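Local atomic coordinates of glutathione S-transferase family protein (Pseudomonas putida, PDB entry 3LXZ), a protein that probably catalyses the conjugation of reduced glutathione to a wide range of hydrophobic electrophiles, as a dimeric glutathione transferase. Residues 15-23 with 195-204; 90-98 with 153-162. All blocks are in the same frame, centred on the assembly; numbering follows the deposited sequence.

Contact 1. Residues 15-23 with 195-204; sequences NMVKLALLE and NPHMPRILAD
Leu-22 pairs with His-197 and Asn-15 with Ile-201 as helices 15-23 and 198-204, the histidine just before the latter, run roughly antiparallel, their short axes 10.6 Å apart at 145°. Branched Ile-201 suits its place as a knob among Asn-15, Lys-18, Leu-19 and Leu-22. CG2 of Ile-201 rests against the amide of Asn-15, whose ND2 donates to Ser-9 O, while CD1 of Ile-201 reaches CD1 of Leu-19 at 3.7 Å. Leu-19 CD2 turns instead to the selenomethionine methyl CE of Met-198. Over one face of the His-197 ring lies Leu-22 CB, a CH-pi contact 4.0 Å from the centroid. Asn-195 works both ways: its OD1 accepts from His-197 N, a capping bond, and its ND2 donates to Glu-23 OE1 at 2.9 Å, nearly straight at 165°. Glu-23 OE2 forms a salt bridge with Lys-77. Lys-18, its chain extended with CG anti to the backbone N (chi1 179°), spans the gap so that NZ meets the anti lone pair of Asp-204 OD2 at 2.7 Å. Arg-200 NE reaches the same oxygen from the syn side, and Glu-30 pairs with both cations. A water donates to Asn-15 OD1 and Ile-201 O and accepts from Lys-18 NZ. Two cations on OD2 would probably favour the ionised form of Asp-204, while Glu-30 and Asp-204 together balance lysine and arginine where the thioredoxin-like domain meets the C-terminal helix.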
ATOM      1  N   ASN A  15      -3.351  15.654   5.149  1.00 15.40           N
ATOM      2  CA  ASN A  15      -2.821  16.192   6.409  1.00 15.77           C
ATOM      3  C   ASN A  15      -1.492  15.556   6.840  1.00 16.43           C
ATOM      4  O   ASN A  15      -0.620  16.214   7.430  1.00 16.77           O
ATOM      5  CB  ASN A  15      -3.899  16.190   7.508  1.00 15.71           C
ATOM      6  CG  ASN A  15      -4.912  17.314   7.319  1.00 15.62           C
ATOM      7  OD1 ASN A  15      -4.595  18.361   6.737  1.00 15.90           O
ATOM      8  ND2 ASN A  15      -6.129  17.107   7.809  1.00 16.01           N
HETATM    9  N   MSE A  16      -1.322  14.281   6.500  1.00 16.16           N
HETATM   10  CA  MSE A  16      -0.063  13.573   6.726  1.00 15.70           C
HETATM   11  C   MSE A  16       1.093  14.219   5.973  1.00 15.79           C
HETATM   12  O   MSE A  16       2.134  14.468   6.569  1.00 15.06           O
HETATM   13  CB  MSE A  16      -0.216  12.091   6.334  1.00 16.58           C
HETATM   14  CG  MSE A  16      -1.173  11.242   7.199  1.00 15.51           C
HETATM   15 SE   MSE A  16      -1.376   9.551   6.201  1.00 17.99          SE
HETATM   16  CE  MSE A  16      -3.217   9.006   6.711  1.00 17.95           C
ATOM     17  N   VAL A  17       0.920  14.510   4.682  1.00 16.25           N
ATOM     18  CA  VAL A  17       1.977  15.210   3.960  1.00 15.17           C
ATOM     19  C   VAL A  17       2.189  16.613   4.518  1.00 15.59           C
ATOM     20  O   VAL A  17       3.339  17.029   4.706  1.00 16.72           O
ATOM     21  CB  VAL A  17       1.724  15.220   2.467  1.00 14.22           C
ATOM     22  CG1 VAL A  17       2.885  15.948   1.743  1.00 14.29           C
ATOM     23  CG2 VAL A  17       1.677  13.723   1.990  1.00 13.63           C
ATOM     24  N   LYS A  18       1.092  17.323   4.766  1.00 15.35           N
ATOM     25  CA  LYS A  18       1.157  18.683   5.302  1.00 15.39           C
ATOM     26  C   LYS A  18       1.951  18.740   6.608  1.00 16.11           C
ATOM     27  O   LYS A  18       2.851  19.612   6.759  1.00 14.21           O
ATOM     28  CB  LYS A  18      -0.252  19.234   5.456  1.00 15.08           C
ATOM     29  CG  LYS A  18      -0.378  20.649   6.021  1.00 16.88           C
ATOM     30  CD  LYS A  18      -1.803  21.166   5.722  1.00 16.00           C
ATOM     31  CE  LYS A  18      -2.086  22.549   6.321  1.00 15.73           C
ATOM     32  NZ  LYS A  18      -3.519  22.898   6.077  1.00 17.44           N
ATOM     33  N   LEU A  19       1.688  17.799   7.531  1.00 15.95           N
ATOM     34  CA  LEU A  19       2.471  17.767   8.767  1.00 17.46           C
ATOM     35  C   LEU A  19       3.956  17.533   8.508  1.00 17.36           C
ATOM     36  O   LEU A  19       4.796  18.144   9.170  1.00 17.68           O
ATOM     37  CB  LEU A  19       1.925  16.745   9.755  1.00 16.68           C
ATOM     38  CG  LEU A  19       2.529  16.714  11.164  1.00 18.80           C
ATOM     39  CD1 LEU A  19       2.524  18.118  11.810  1.00 18.00           C
ATOM     40  CD2 LEU A  19       1.721  15.720  11.994  1.00 16.74           C
ATOM     41  N   ALA A  20       4.284  16.649   7.544  1.00 17.36           N
ATOM     42  CA  ALA A  20       5.687  16.324   7.251  1.00 17.32           C
ATOM     43  C   ALA A  20       6.387  17.600   6.774  1.00 18.01           C
ATOM     44  O   ALA A  20       7.487  17.907   7.231  1.00 18.08           O
ATOM     45  CB  ALA A  20       5.783  15.230   6.158  1.00 17.11           C
ATOM     46  N   LEU A  21       5.727  18.336   5.872  1.00 18.68           N
ATOM     47  CA  LEU A  21       6.293  19.567   5.308  1.00 19.80           C
ATOM     48  C   LEU A  21       6.482  20.605   6.419  1.00 20.30           C
ATOM     49  O   LEU A  21       7.503  21.283   6.456  1.00 22.07           O
ATOM     50  CB  LEU A  21       5.410  20.128   4.185  1.00 20.19           C
ATOM     51  CG  LEU A  21       5.346  19.272   2.903  1.00 19.88           C
ATOM     52  CD1 LEU A  21       4.218  19.697   1.994  1.00 22.53           C
ATOM     53  CD2 LEU A  21       6.660  19.333   2.168  1.00 22.14           C
ATOM     54  N   LEU A  22       5.495  20.726   7.305  1.00 20.84           N
ATOM     55  CA  LEU A  22       5.569  21.708   8.417  1.00 21.36           C
ATOM     56  C   LEU A  22       6.658  21.313   9.433  1.00 21.53           C
ATOM     57  O   LEU A  22       7.418  22.173   9.906  1.00 20.90           O
ATOM     58  CB  LEU A  22       4.195  21.838   9.083  1.00 21.18           C
ATOM     59  CG  LEU A  22       3.131  22.669   8.371  1.00 22.31           C
ATOM     60  CD1 LEU A  22       1.766  22.375   8.942  1.00 21.20           C
ATOM     61  CD2 LEU A  22       3.436  24.189   8.429  1.00 26.22           C
ATOM     62  N   GLU A  23       6.759  20.012   9.726  1.00 21.77           N
ATOM     63  CA  GLU A  23       7.707  19.504  10.699  1.00 23.55           C
ATOM     64  C   GLU A  23       9.118  19.769  10.186  1.00 23.47           C
ATOM     65  O   GLU A  23      10.032  20.149  10.945  1.00 24.13           O
ATOM     66  CB  GLU A  23       7.465  18.008  10.946  1.00 23.90           C
ATOM     67  CG  GLU A  23       8.285  17.395  12.099  1.00 29.12           C
ATOM     68  CD  GLU A  23       7.970  17.984  13.493  1.00 32.02           C
ATOM     69  OE1 GLU A  23       6.801  18.275  13.794  1.00 32.38           O
ATOM     70  OE2 GLU A  23       8.914  18.143  14.293  1.00 35.12           O
ATOM     71  N   ASN A 195       1.716  18.152  19.032  1.00 21.63           N
ATOM     72  CA  ASN A 195       2.688  18.656  18.074  1.00 21.81           C
ATOM     73  C   ASN A 195       2.371  20.128  17.790  1.00 21.97           C
ATOM     74  O   ASN A 195       1.200  20.488  17.644  1.00 21.33           O
ATOM     75  CB  ASN A 195       2.608  17.837  16.781  1.00 22.31           C
ATOM     76  CG  ASN A 195       3.546  18.338  15.721  1.00 22.84           C
ATOM     77  OD1 ASN A 195       3.334  19.397  15.127  1.00 24.07           O
ATOM     78  ND2 ASN A 195       4.580  17.572  15.461  1.00 22.02           N
ATOM     79  N   PRO A 196       3.397  20.983  17.760  1.00 22.21           N
ATOM     80  CA  PRO A 196       3.215  22.433  17.589  1.00 22.58           C
ATOM     81  C   PRO A 196       2.513  22.844  16.292  1.00 21.73           C
ATOM     82  O   PRO A 196       1.996  23.953  16.211  1.00 20.92           O
ATOM     83  CB  PRO A 196       4.653  22.988  17.594  1.00 23.20           C
ATOM     84  CG  PRO A 196       5.562  21.810  17.590  1.00 24.61           C
ATOM     85  CD  PRO A 196       4.790  20.632  18.089  1.00 22.31           C
ATOM     86  N   HIS A 197       2.501  21.957  15.293  1.00 21.58           N
ATOM     87  CA  HIS A 197       1.878  22.269  14.003  1.00 21.29           C
ATOM     88  C   HIS A 197       0.439  21.783  13.929  1.00 21.18           C
ATOM     89  O   HIS A 197      -0.279  22.111  12.980  1.00 20.72           O
ATOM     90  CB  HIS A 197       2.722  21.708  12.835  1.00 21.86           C
ATOM     91  CG  HIS A 197       4.157  22.148  12.864  1.00 22.54           C
ATOM     92  ND1 HIS A 197       4.556  23.411  12.480  1.00 24.32           N
ATOM     93  CD2 HIS A 197       5.287  21.496  13.232  1.00 23.45           C
ATOM     94  CE1 HIS A 197       5.869  23.518  12.614  1.00 23.55           C
ATOM     95  NE2 HIS A 197       6.334  22.373  13.076  1.00 23.64           N
HETATM   96  N   MSE A 198       0.007  21.031  14.946  1.00 19.46           N
HETATM   97  CA  MSE A 198      -1.327  20.470  14.943  1.00 20.36           C
HETATM   98  C   MSE A 198      -2.415  21.553  15.005  1.00 21.41           C
HETATM   99  O   MSE A 198      -3.413  21.438  14.281  1.00 20.98           O
HETATM  100  CB  MSE A 198      -1.488  19.398  16.037  1.00 20.19           C
HETATM  101  CG  MSE A 198      -2.694  18.545  15.913  1.00 20.37           C
HETATM  102 SE   MSE A 198      -2.662  17.451  14.255  1.00 24.84          SE
HETATM  103  CE  MSE A 198      -0.946  16.644  14.457  1.00 20.96           C
ATOM    104  N   PRO A 199      -2.238  22.613  15.846  1.00 21.78           N
ATOM    105  CA  PRO A 199      -3.310  23.625  15.828  1.00 22.20           C
ATOM    106  C   PRO A 199      -3.626  24.175  14.416  1.00 22.09           C
ATOM    107  O   PRO A 199      -4.802  24.292  14.062  1.00 22.20           O
ATOM    108  CB  PRO A 199      -2.776  24.728  16.775  1.00 22.85           C
ATOM    109  CG  PRO A 199      -1.909  23.957  17.775  1.00 23.31           C
ATOM    110  CD  PRO A 199      -1.285  22.823  16.957  1.00 22.33           C
ATOM    111  N   ARG A 200      -2.594  24.476  13.626  1.00 22.21           N
ATOM    112  CA  ARG A 200      -2.752  24.935  12.246  1.00 22.16           C
ATOM    113  C   ARG A 200      -3.460  23.898  11.343  1.00 21.18           C
ATOM    114  O   ARG A 200      -4.356  24.240  10.580  1.00 20.62           O
ATOM    115  CB  ARG A 200      -1.394  25.319  11.671  1.00 22.87           C
ATOM    116  CG  ARG A 200      -1.233  25.139  10.170  1.00 26.83           C
ATOM    117  CD  ARG A 200      -1.450  26.425   9.400  1.00 31.06           C
ATOM    118  NE  ARG A 200      -1.446  26.172   7.952  1.00 33.15           N
ATOM    119  CZ  ARG A 200      -0.393  26.332   7.141  1.00 34.55           C
ATOM    120  NH1 ARG A 200       0.785  26.761   7.605  1.00 30.55           N
ATOM    121  NH2 ARG A 200      -0.525  26.059   5.841  1.00 34.30           N
ATOM    122  N   ILE A 201      -3.085  22.630  11.471  1.00 20.27           N
ATOM    123  CA  ILE A 201      -3.753  21.582  10.715  1.00 19.58           C
ATOM    124  C   ILE A 201      -5.227  21.480  11.052  1.00 18.73           C
ATOM    125  O   ILE A 201      -6.076  21.393  10.164  1.00 18.95           O
ATOM    126  CB  ILE A 201      -3.029  20.238  10.869  1.00 20.08           C
ATOM    127  CG1 ILE A 201      -1.789  20.279   9.994  1.00 20.99           C
ATOM    128  CG2 ILE A 201      -3.932  19.110  10.403  1.00 20.39           C
ATOM    129  CD1 ILE A 201      -0.682  19.345  10.451  1.00 23.79           C
ATOM    130  N   LEU A 202      -5.548  21.509  12.336  1.00 18.40           N
ATOM    131  CA  LEU A 202      -6.918  21.364  12.734  1.00 18.38           C
ATOM    132  C   LEU A 202      -7.769  22.607  12.439  1.00 18.65           C
ATOM    133  O   LEU A 202      -8.958  22.492  12.142  1.00 18.24           O
ATOM    134  CB  LEU A 202      -7.027  20.953  14.201  1.00 19.27           C
ATOM    135  CG  LEU A 202      -6.331  19.635  14.564  1.00 20.80           C
ATOM    136  CD1 LEU A 202      -6.494  19.414  16.051  1.00 21.34           C
ATOM    137  CD2 LEU A 202      -6.938  18.466  13.755  1.00 23.21           C
ATOM    138  N   ALA A 203      -7.145  23.781  12.507  1.00 18.26           N
ATOM    139  CA  ALA A 203      -7.807  25.054  12.193  1.00 20.15           C
ATOM    140  C   ALA A 203      -8.157  25.106  10.696  1.00 20.18           C
ATOM    141  O   ALA A 203      -9.295  25.463  10.323  1.00 19.90           O
ATOM    142  CB  ALA A 203      -6.906  26.264  12.595  1.00 20.79           C
ATOM    143  N   ASP A 204      -7.184  24.731   9.862  1.00 19.71           N
ATOM    144  CA  ASP A 204      -7.398  24.680   8.409  1.00 19.66           C
ATOM    145  C   ASP A 204      -8.471  23.663   8.063  1.00 19.20           C
ATOM    146  O   ASP A 204      -9.351  23.929   7.251  1.00 18.88           O
ATOM    147  CB  ASP A 204      -6.117  24.391   7.637  1.00 20.21           C
ATOM    148  CG  ASP A 204      -5.093  25.552   7.688  1.00 24.14           C
ATOM    149  OD1 ASP A 204      -5.431  26.675   8.190  1.00 26.17           O
ATOM    150  OD2 ASP A 204      -3.934  25.325   7.254  1.00 25.90           O
TER
HETATM  151  O   HOH W   1      -4.995  20.920   7.562  1.00 16.03           O

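Contact 2. Residues 90-98 with 153-162; sequences VRELLKEIE and TLADLMFCFS
Met-158, a selenomethionine, pushes its side chain against Leu-94, Ile-97 and Glu-98 of the neighbouring helix, which runs nearly parallel at 16° and only 8.4 Å away between the short axes. From its CB, 3.8 Å from Leu-94 CG, the chain continues to CG, which lies 3.6 Å from both Leu-94 O and Ile-97 CG2. There it bends (chi2 70°, chi3 57°), laying SE beside Glu-98 CB and bringing CE against both Leu-94 CD2 and Glu-98 OE1, 3.7 and 3.6 Å away. An unbranched, flexible side chain suits this course, since it can fold along the surface of the partner helix. The side chain of Met-158 is also about 4 Å from that of Thr-63, a glutathione-binding residue. Ile-97 answers as a knob among Ala-155, Met-158, Phe-159 and Ser-162: its CG2 lies against Ser-162 CB, while CD1 reaches Phe-159 CB. Close approach of the backbones depends on Ala-155, whose small CB fits over the turn of helix 90-98, 3.7 Å from Val-90 O; the CA atoms of Leu-94 and Ala-155 are 4.4 Å apart. At the start of helix 154-162, Val-90 spreads both methyls over Thr-153, CG2 touching the methyl CG2 of Thr-153. Thr-153 and Asp-156 form a capping box: Thr-153 N donates to the anti lone pair of Asp-156 OD2, and Thr-153 OG1 accepts weakly from Ala-155 N. Later in the helix, the Ser-162 hydroxyl donates to Met-158 O, which satisfies a polar group in a buried place. Glu-98 turns its carboxylate to Lys-95 of the second subunit. With no hydrogen bond between them, the two segments of the all-helical C-terminal domain are held by apolar packing, while Thr-153, Asp-156 OD2 and Ser-162 bond within segment 153-162 and Glu-98 pairs across the dimer interface.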
ATOM      1  N   VAL A  90      10.301   1.307   9.591  1.00 15.14           N
ATOM      2  CA  VAL A  90       9.341   2.446   9.559  1.00 15.08           C
ATOM      3  C   VAL A  90       8.356   2.242   8.423  1.00 15.00           C
ATOM      4  O   VAL A  90       7.126   2.377   8.597  1.00 14.35           O
ATOM      5  CB  VAL A  90      10.037   3.772   9.346  1.00 14.69           C
ATOM      6  CG1 VAL A  90       9.012   4.898   9.026  1.00 15.45           C
ATOM      7  CG2 VAL A  90      10.824   4.134  10.604  1.00 17.83           C
ATOM      8  N   ARG A  91       8.892   1.925   7.244  1.00 14.05           N
ATOM      9  CA  ARG A  91       8.030   1.733   6.070  1.00 15.23           C
ATOM     10  C   ARG A  91       7.077   0.552   6.177  1.00 15.34           C
ATOM     11  O   ARG A  91       5.934   0.636   5.704  1.00 14.72           O
ATOM     12  CB  ARG A  91       8.859   1.669   4.803  1.00 15.64           C
ATOM     13  CG  ARG A  91       9.470   3.042   4.490  1.00 16.11           C
ATOM     14  CD  ARG A  91      10.535   2.991   3.424  1.00 18.84           C
ATOM     15  NE  ARG A  91      10.942   4.334   3.056  1.00 17.41           N
ATOM     16  CZ  ARG A  91      12.203   4.772   3.017  1.00 17.42           C
ATOM     17  NH1 ARG A  91      13.214   3.975   3.306  1.00 18.52           N
ATOM     18  NH2 ARG A  91      12.441   6.029   2.681  1.00 21.47           N
ATOM     19  N   GLU A  92       7.548  -0.548   6.767  1.00 14.96           N
ATOM     20  CA  GLU A  92       6.664  -1.693   7.114  1.00 14.94           C
ATOM     21  C   GLU A  92       5.502  -1.269   8.033  1.00 15.17           C
ATOM     22  O   GLU A  92       4.323  -1.540   7.757  1.00 14.10           O
ATOM     23  CB  GLU A  92       7.470  -2.841   7.723  1.00 15.52           C
ATOM     24  CG  GLU A  92       6.661  -4.093   8.030  1.00 16.11           C
ATOM     25  CD  GLU A  92       7.392  -5.019   8.996  1.00 21.46           C
ATOM     26  OE1 GLU A  92       7.992  -4.519   9.991  1.00 22.42           O
ATOM     27  OE2 GLU A  92       7.365  -6.257   8.767  1.00 21.46           O
ATOM     28  N   LEU A  93       5.824  -0.601   9.135  1.00 13.92           N
ATOM     29  CA  LEU A  93       4.779  -0.072   9.999  1.00 15.06           C
ATOM     30  C   LEU A  93       3.811   0.924   9.328  1.00 14.14           C
ATOM     31  O   LEU A  93       2.572   0.828   9.499  1.00 14.10           O
ATOM     32  CB  LEU A  93       5.432   0.562  11.253  1.00 15.28           C
ATOM     33  CG  LEU A  93       5.971  -0.501  12.230  1.00 18.04           C
ATOM     34  CD1 LEU A  93       7.015   0.112  13.194  1.00 16.49           C
ATOM     35  CD2 LEU A  93       4.870  -1.180  13.045  1.00 17.06           C
ATOM     36  N   LEU A  94       4.352   1.872   8.560  1.00 13.86           N
ATOM     37  CA  LEU A  94       3.502   2.797   7.810  1.00 14.38           C
ATOM     38  C   LEU A  94       2.539   2.032   6.875  1.00 14.88           C
ATOM     39  O   LEU A  94       1.332   2.316   6.838  1.00 15.52           O
ATOM     40  CB  LEU A  94       4.340   3.790   6.995  1.00 14.39           C
ATOM     41  CG  LEU A  94       3.574   4.922   6.268  1.00 16.70           C
ATOM     42  CD1 LEU A  94       4.567   6.040   6.042  1.00 16.12           C
ATOM     43  CD2 LEU A  94       3.012   4.484   4.873  1.00 16.01           C
ATOM     44  N   LYS A  95       3.075   1.063   6.140  1.00 14.34           N
ATOM     45  CA  LYS A  95       2.263   0.240   5.225  1.00 15.13           C
ATOM     46  C   LYS A  95       1.174  -0.539   5.964  1.00 14.78           C
ATOM     47  O   LYS A  95       0.023  -0.651   5.472  1.00 15.55           O
ATOM     48  CB  LYS A  95       3.121  -0.775   4.467  1.00 15.00           C
ATOM     49  CG  LYS A  95       2.400  -1.383   3.263  1.00 15.73           C
ATOM     50  CD  LYS A  95       3.308  -2.266   2.451  1.00 20.27           C
ATOM     51  CE  LYS A  95       2.518  -2.929   1.248  1.00 20.12           C
ATOM     52  NZ  LYS A  95       2.503  -1.978   0.109  1.00 24.68           N
ATOM     53  N   GLU A  96       1.531  -1.109   7.104  1.00 14.97           N
ATOM     54  CA  GLU A  96       0.554  -1.870   7.883  1.00 15.15           C
ATOM     55  C   GLU A  96      -0.586  -0.984   8.357  1.00 15.35           C
ATOM     56  O   GLU A  96      -1.746  -1.397   8.377  1.00 15.73           O
ATOM     57  CB  GLU A  96       1.190  -2.576   9.088  1.00 15.06           C
ATOM     58  CG  GLU A  96       2.056  -3.742   8.649  1.00 16.74           C
ATOM     59  CD  GLU A  96       3.055  -4.260   9.671  1.00 20.87           C
ATOM     60  OE1 GLU A  96       3.380  -3.616  10.729  1.00 20.62           O
ATOM     61  OE2 GLU A  96       3.531  -5.372   9.366  1.00 22.28           O
ATOM     62  N   ILE A  97      -0.261   0.220   8.806  1.00 15.12           N
ATOM     63  CA  ILE A  97      -1.307   1.104   9.286  1.00 15.16           C
ATOM     64  C   ILE A  97      -2.218   1.481   8.125  1.00 14.50           C
ATOM     65  O   ILE A  97      -3.439   1.427   8.233  1.00 14.78           O
ATOM     66  CB  ILE A  97      -0.750   2.341  10.026  1.00 14.56           C
ATOM     67  CG1 ILE A  97      -0.036   1.922  11.301  1.00 14.45           C
ATOM     68  CG2 ILE A  97      -1.899   3.264  10.392  1.00 15.60           C
ATOM     69  CD1 ILE A  97       0.957   3.028  11.813  1.00 18.13           C
ATOM     70  N   GLU A  98      -1.621   1.809   6.990  1.00 15.29           N
ATOM     71  CA  GLU A  98      -2.393   2.135   5.802  1.00 15.88           C
ATOM     72  C   GLU A  98      -3.308   0.993   5.365  1.00 15.59           C
ATOM     73  O   GLU A  98      -4.504   1.196   5.271  1.00 15.28           O
ATOM     74  CB  GLU A  98      -1.486   2.594   4.643  1.00 15.31           C
ATOM     75  CG  GLU A  98      -2.250   2.962   3.356  1.00 16.71           C
ATOM     76  CD  GLU A  98      -1.333   3.487   2.267  1.00 21.36           C
ATOM     77  OE1 GLU A  98      -0.146   3.794   2.560  1.00 19.42           O
ATOM     78  OE2 GLU A  98      -1.802   3.583   1.101  1.00 23.49           O
ATOM     79  N   THR A 153       8.848   9.537  13.265  1.00 17.78           N
ATOM     80  CA  THR A 153       9.134   9.091  11.885  1.00 15.96           C
ATOM     81  C   THR A 153       7.874   9.196  11.040  1.00 15.99           C
ATOM     82  O   THR A 153       6.800   9.478  11.570  1.00 15.91           O
ATOM     83  CB  THR A 153       9.602   7.628  11.795  1.00 15.79           C
ATOM     84  OG1 THR A 153       8.534   6.739  12.168  1.00 17.77           O
ATOM     85  CG2 THR A 153      10.793   7.370  12.679  1.00 15.94           C
ATOM     86  N   LEU A 154       8.011   8.946   9.721  1.00 15.83           N
ATOM     87  CA  LEU A 154       6.875   8.854   8.824  1.00 15.45           C
ATOM     88  C   LEU A 154       5.736   7.977   9.324  1.00 15.53           C
ATOM     89  O   LEU A 154       4.555   8.285   9.109  1.00 16.45           O
ATOM     90  CB  LEU A 154       7.330   8.341   7.443  1.00 16.11           C
ATOM     91  CG  LEU A 154       8.491   9.117   6.809  1.00 13.79           C
ATOM     92  CD1 LEU A 154       8.900   8.465   5.466  1.00 17.59           C
ATOM     93  CD2 LEU A 154       8.182  10.602   6.608  1.00 16.79           C
ATOM     94  N   ALA A 155       6.070   6.870   9.954  1.00 15.69           N
ATOM     95  CA  ALA A 155       5.007   6.000  10.435  1.00 15.70           C
ATOM     96  C   ALA A 155       4.103   6.677  11.461  1.00 17.12           C
ATOM     97  O   ALA A 155       2.920   6.320  11.547  1.00 16.71           O
ATOM     98  CB  ALA A 155       5.577   4.698  10.998  1.00 15.61           C
ATOM     99  N   ASP A 156       4.630   7.658  12.212  1.00 16.34           N
ATOM    100  CA  ASP A 156       3.794   8.382  13.181  1.00 16.55           C
ATOM    101  C   ASP A 156       2.772   9.287  12.525  1.00 16.55           C
ATOM    102  O   ASP A 156       1.741   9.556  13.116  1.00 16.89           O
ATOM    103  CB  ASP A 156       4.673   9.186  14.133  1.00 16.98           C
ATOM    104  CG  ASP A 156       5.546   8.298  14.957  1.00 16.32           C
ATOM    105  OD1 ASP A 156       4.965   7.538  15.795  1.00 16.03           O
ATOM    106  OD2 ASP A 156       6.775   8.319  14.758  1.00 17.24           O
ATOM    107  N   LEU A 157       3.104   9.806  11.332  1.00 15.91           N
ATOM    108  CA  LEU A 157       2.168  10.574  10.537  1.00 16.53           C
ATOM    109  C   LEU A 157       0.994   9.708  10.075  1.00 16.16           C
ATOM    110  O   LEU A 157      -0.168  10.095  10.231  1.00 16.49           O
ATOM    111  CB  LEU A 157       2.871  11.272   9.356  1.00 16.77           C
ATOM    112  CG  LEU A 157       4.198  12.007   9.674  1.00 17.64           C
ATOM    113  CD1 LEU A 157       4.824  12.640   8.404  1.00 16.98           C
ATOM    114  CD2 LEU A 157       4.010  13.039  10.798  1.00 19.88           C
HETATM  115  N   MSE A 158       1.272   8.528   9.515  1.00 16.00           N
HETATM  116  CA  MSE A 158       0.174   7.635   9.127  1.00 16.32           C
HETATM  117  C   MSE A 158      -0.621   7.199  10.365  1.00 15.73           C
HETATM  118  O   MSE A 158      -1.852   7.119  10.323  1.00 15.94           O
HETATM  119  CB  MSE A 158       0.759   6.419   8.388  1.00 15.43           C
HETATM  120  CG  MSE A 158      -0.216   5.354   7.956  1.00 19.36           C
HETATM  121 SE   MSE A 158      -1.406   5.878   6.515  1.00 18.01          SE
HETATM  122  CE  MSE A 158      -0.192   6.400   5.069  1.00 18.81           C
ATOM    123  N   PHE A 159       0.065   6.916  11.463  1.00 15.39           N
ATOM    124  CA  PHE A 159      -0.625   6.590  12.726  1.00 16.02           C
ATOM    125  C   PHE A 159      -1.577   7.701  13.189  1.00 16.37           C
ATOM    126  O   PHE A 159      -2.726   7.466  13.466  1.00 15.33           O
ATOM    127  CB  PHE A 159       0.407   6.330  13.819  1.00 15.77           C
ATOM    128  CG  PHE A 159      -0.189   6.169  15.213  1.00 15.56           C
ATOM    129  CD1 PHE A 159      -0.531   4.901  15.686  1.00 15.99           C
ATOM    130  CD2 PHE A 159      -0.391   7.275  16.037  1.00 15.83           C
ATOM    131  CE1 PHE A 159      -1.086   4.726  16.962  1.00 16.22           C
ATOM    132  CE2 PHE A 159      -0.920   7.113  17.336  1.00 15.55           C
ATOM    133  CZ  PHE A 159      -1.292   5.849  17.779  1.00 13.55           C
ATOM    134  N   CYS A 160      -1.093   8.931  13.275  1.00 17.64           N
ATOM    135  CA  CYS A 160      -1.882   9.900  13.999  1.00 19.57           C
ATOM    136  C   CYS A 160      -3.098  10.385  13.201  1.00 18.90           C
ATOM    137  O   CYS A 160      -4.074  10.818  13.782  1.00 19.50           O
ATOM    138  CB  CYS A 160      -1.012  11.020  14.551  1.00 19.70           C
ATOM    139  SG  CYS A 160      -0.625  12.196  13.342  1.00 29.13           S
ATOM    140  N   PHE A 161      -3.060  10.257  11.865  1.00 17.83           N
ATOM    141  CA  PHE A 161      -4.199  10.622  11.039  1.00 17.51           C
ATOM    142  C   PHE A 161      -4.990   9.436  10.487  1.00 17.72           C
ATOM    143  O   PHE A 161      -5.957   9.652   9.734  1.00 18.29           O
ATOM    144  CB  PHE A 161      -3.755  11.541   9.875  1.00 18.18           C
ATOM    145  CG  PHE A 161      -3.230  12.874  10.319  1.00 16.83           C
ATOM    146  CD1 PHE A 161      -4.081  13.824  10.897  1.00 20.42           C
ATOM    147  CD2 PHE A 161      -1.895  13.226  10.094  1.00 16.86           C
ATOM    148  CE1 PHE A 161      -3.576  15.080  11.266  1.00 18.46           C
ATOM    149  CE2 PHE A 161      -1.399  14.484  10.457  1.00 17.54           C
ATOM    150  CZ  PHE A 161      -2.226  15.393  11.056  1.00 17.22           C
ATOM    151  N   SER A 162      -4.629   8.208  10.870  1.00 15.81           N
ATOM    152  CA  SER A 162      -5.487   7.044  10.586  1.00 16.79           C
ATOM    153  C   SER A 162      -6.216   6.540  11.846  1.00 17.05           C
ATOM    154  O   SER A 162      -7.422   6.214  11.822  1.00 18.83           O
ATOM    155  CB  SER A 162      -4.630   5.884  10.049  1.00 15.10           C
ATOM    156  OG  SER A 162      -4.025   6.237   8.822  1.00 17.86           O
TER

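From the N terminus the chain passes through strand 3-7 into helix 12-23, which supplies the first half of contact 1. It then completes the thioredoxin-like sheet and enters the helical domain, where helix 84-106 begins contact 2. Helix 154-174 returns to close that loop of 54 residues, and only later does helix 198-218 close the much longer loop of contact 1, so contact 2 is the inner of two nested closures. Contact 1 ties the two domains together; contact 2 lies within the second. They meet directly through helix 12-23, whose Met-16 and Ala-20 pack on helix 154-174, Met-16 SE lying 3.6 Å from Met-158 CE.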